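Local coordinates for putative sugar binding protein (Salmonella enterica subsp. enterica serovar Typhimurium, PDB 3KNZ) that probably binds a phosphosugar or related carbohydrate derivative through its SIS domains, although its exact activity is not established, at residues A115-A120 against R140-I145. Sequence-based numbering, arbitrary orientation.
Sequences AAMERA and RAADYI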
loop_
_atom_site.group_PDB
_atom_site.type_symbol
_atom_site.label_atom_id
_atom_site.label_comp_id
_atom_site.label_asym_id
_atom_site.label_seq_id
_atom_site.Cartn_x
_atom_site.Cartn_y
_atom_site.Cartn_z
ATOM N N ALA A 115 -14.190 11.902 5.577
ATOM C CA ALA A 115 -13.509 13.103 5.100
ATOM C C ALA A 115 -13.101 12.956 3.633
ATOM O O ALA A 115 -13.199 13.903 2.862
ATOM C CB ALA A 115 -12.294 13.397 5.961
ATOM N N ALA A 116 -12.650 11.769 3.243
ATOM C CA ALA A 116 -12.248 11.539 1.859
ATOM C C ALA A 116 -13.465 11.729 0.949
ATOM O O ALA A 116 -13.392 12.425 -0.062
ATOM C CB ALA A 116 -11.641 10.153 1.694
HETATM N N MSE A 117 -14.589 11.134 1.331
HETATM C CA MSE A 117 -15.819 11.256 0.556
HETATM C C MSE A 117 -16.276 12.708 0.450
HETATM O O MSE A 117 -16.684 13.156 -0.624
HETATM C CB MSE A 117 -16.919 10.405 1.182
HETATM C CG MSE A 117 -16.639 8.929 1.070
HETATM SE SE MSE A 117 -17.839 7.866 2.141
HETATM C CE MSE A 117 -19.539 8.353 1.308
ATOM N N GLU A 118 -16.209 13.441 1.556
ATOM C CA GLU A 118 -16.600 14.849 1.538
ATOM C C GLU A 118 -15.659 15.648 0.639
ATOM O O GLU A 118 -16.089 16.580 -0.039
ATOM C CB GLU A 118 -16.678 15.438 2.956
ATOM C CG GLU A 118 -17.917 14.986 3.720
ATOM C CD GLU A 118 -17.896 15.349 5.203
ATOM O OE1 GLU A 118 -16.835 15.767 5.719
ATOM O OE2 GLU A 118 -18.951 15.200 5.861
ATOM N N ARG A 119 -14.385 15.275 0.604
ATOM C CA ARG A 119 -13.452 15.983 -0.264
ATOM C C ARG A 119 -13.749 15.700 -1.729
ATOM O O ARG A 119 -13.677 16.604 -2.563
ATOM C CB ARG A 119 -12.002 15.638 0.066
ATOM C CG ARG A 119 -11.521 16.230 1.386
ATOM C CD ARG A 119 -10.010 16.092 1.550
ATOM N NE ARG A 119 -9.557 14.706 1.444
ATOM C CZ ARG A 119 -9.487 13.848 2.462
ATOM N NH1 ARG A 119 -9.845 14.217 3.685
ATOM N NH2 ARG A 119 -9.059 12.608 2.254
ATOM N N ALA A 120 -14.094 14.453 -2.036
ATOM C CA ALA A 120 -14.409 14.069 -3.406
ATOM C C ALA A 120 -15.695 14.749 -3.853
ATOM O O ALA A 120 -15.815 15.213 -4.990
ATOM C CB ALA A 120 -14.545 12.556 -3.521
ATOM N N ARG A 140 -23.611 9.832 5.273
ATOM C CA ARG A 140 -23.734 11.290 5.270
ATOM C C ARG A 140 -23.139 11.981 4.055
ATOM O O ARG A 140 -23.566 13.070 3.685
ATOM C CB ARG A 140 -23.003 11.877 6.473
ATOM C CG ARG A 140 -23.697 11.762 7.815
ATOM C CD ARG A 140 -23.052 12.786 8.730
ATOM N NE ARG A 140 -23.095 14.103 8.086
ATOM C CZ ARG A 140 -22.325 15.139 8.403
ATOM N NH1 ARG A 140 -21.417 15.040 9.366
ATOM N NH2 ARG A 140 -22.456 16.280 7.739
ATOM N N ALA A 141 -22.115 11.379 3.472
ATOM C CA ALA A 141 -21.443 11.976 2.343
ATOM C C ALA A 141 -21.609 11.104 1.121
ATOM O O ALA A 141 -20.781 11.140 0.216
ATOM C CB ALA A 141 -19.975 12.145 2.665
ATOM N N ALA A 142 -22.685 10.330 1.088
ATOM C CA ALA A 142 -22.909 9.396 -0.002
ATOM C C ALA A 142 -24.071 9.786 -0.906
ATOM O O ALA A 142 -25.192 9.978 -0.440
ATOM C CB ALA A 142 -23.151 8.011 0.566
ATOM N N ASP A 143 -23.803 9.902 -2.203
ATOM C CA ASP A 143 -24.858 10.140 -3.178
ATOM C C ASP A 143 -25.666 8.855 -3.331
ATOM O O ASP A 143 -26.828 8.883 -3.709
ATOM C CB ASP A 143 -24.260 10.498 -4.535
ATOM C CG ASP A 143 -23.449 11.762 -4.495
ATOM O OD1 ASP A 143 -23.931 12.753 -3.910
ATOM O OD2 ASP A 143 -22.338 11.767 -5.064
ATOM N N TYR A 144 -25.020 7.720 -3.067
ATOM C CA TYR A 144 -25.663 6.415 -3.188
ATOM C C TYR A 144 -25.260 5.470 -2.056
ATOM O O TYR A 144 -24.115 5.036 -1.980
ATOM C CB TYR A 144 -25.340 5.803 -4.557
ATOM C CG TYR A 144 -25.816 6.686 -5.683
ATOM C CD1 TYR A 144 -27.130 6.620 -6.135
ATOM C CD2 TYR A 144 -24.968 7.629 -6.260
ATOM C CE1 TYR A 144 -27.579 7.448 -7.144
ATOM C CE2 TYR A 144 -25.410 8.465 -7.275
ATOM C CZ TYR A 144 -26.716 8.367 -7.715
ATOM O OH TYR A 144 -27.164 9.190 -8.726
ATOM N N ILE A 145 -26.203 5.170 -1.166
ATOM C CA ILE A 145 -25.935 4.256 -0.068
ATOM C C ILE A 145 -26.025 2.821 -0.582
ATOM O O ILE A 145 -27.117 2.334 -0.876
ATOM C CB ILE A 145 -26.925 4.432 1.099
ATOM C CG1 ILE A 145 -26.812 5.822 1.726
ATOM C CG2 ILE A 145 -26.668 3.397 2.176
ATOM C CD1 ILE A 145 -27.415 6.933 0.906
#
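Glu118 brings OE2 over one face of the Arg140 guanidinium, off-centre toward its rim and 4.1 Å from NH2. The carboxylate and guanidinium planes stand 71° apart, and no N-H points at the oxygen, so the pair is an electrostatic approach of opposite charges, too long and badly turned for a salt bridge.

Inward of the charged pair the contact is apolar. The methyl group of Ala141 points at the helix and sits between two neighbouring side chains, with CB 3.7 Å from Glu118 CG and 3.8 Å from Met117 CB. The nearest pair of CA atoms, those of Glu118 and Ala141, is 5.7 Å apart. Met117, a selenomethionine, reaches past this methyl: its chain runs extended to SE and then bends (chi3 61°), which carries CE alongside the backbone of Ala141 to end 3.7 Å from Ala142 CB. The same CE lies near the carbonyl of Ala141, whose oxygen is hydrogen-bonded to Thr127 OG1. Three buried residues, Met117, Ala141 and Ala142, thus form the inner part of the contact, and the charged ends of Glu118 and Arg140 its outer margin.

No hydrogen bond joins the two segments directly. Just beyond segment 115-120, Arg121 of the same helix makes a salt bridge with Asp143 OD1, while Asp143 OD2 accepts a hydrogen bond from Thr127 N of strand 126-131. The contact packs helix 111-122 against the turn leading into the short, weakly bonded edge strand 144-145, beside strand 126-131, as part of the layered alpha/beta fold with a five-stranded parallel sheet characteristic of SIS domains.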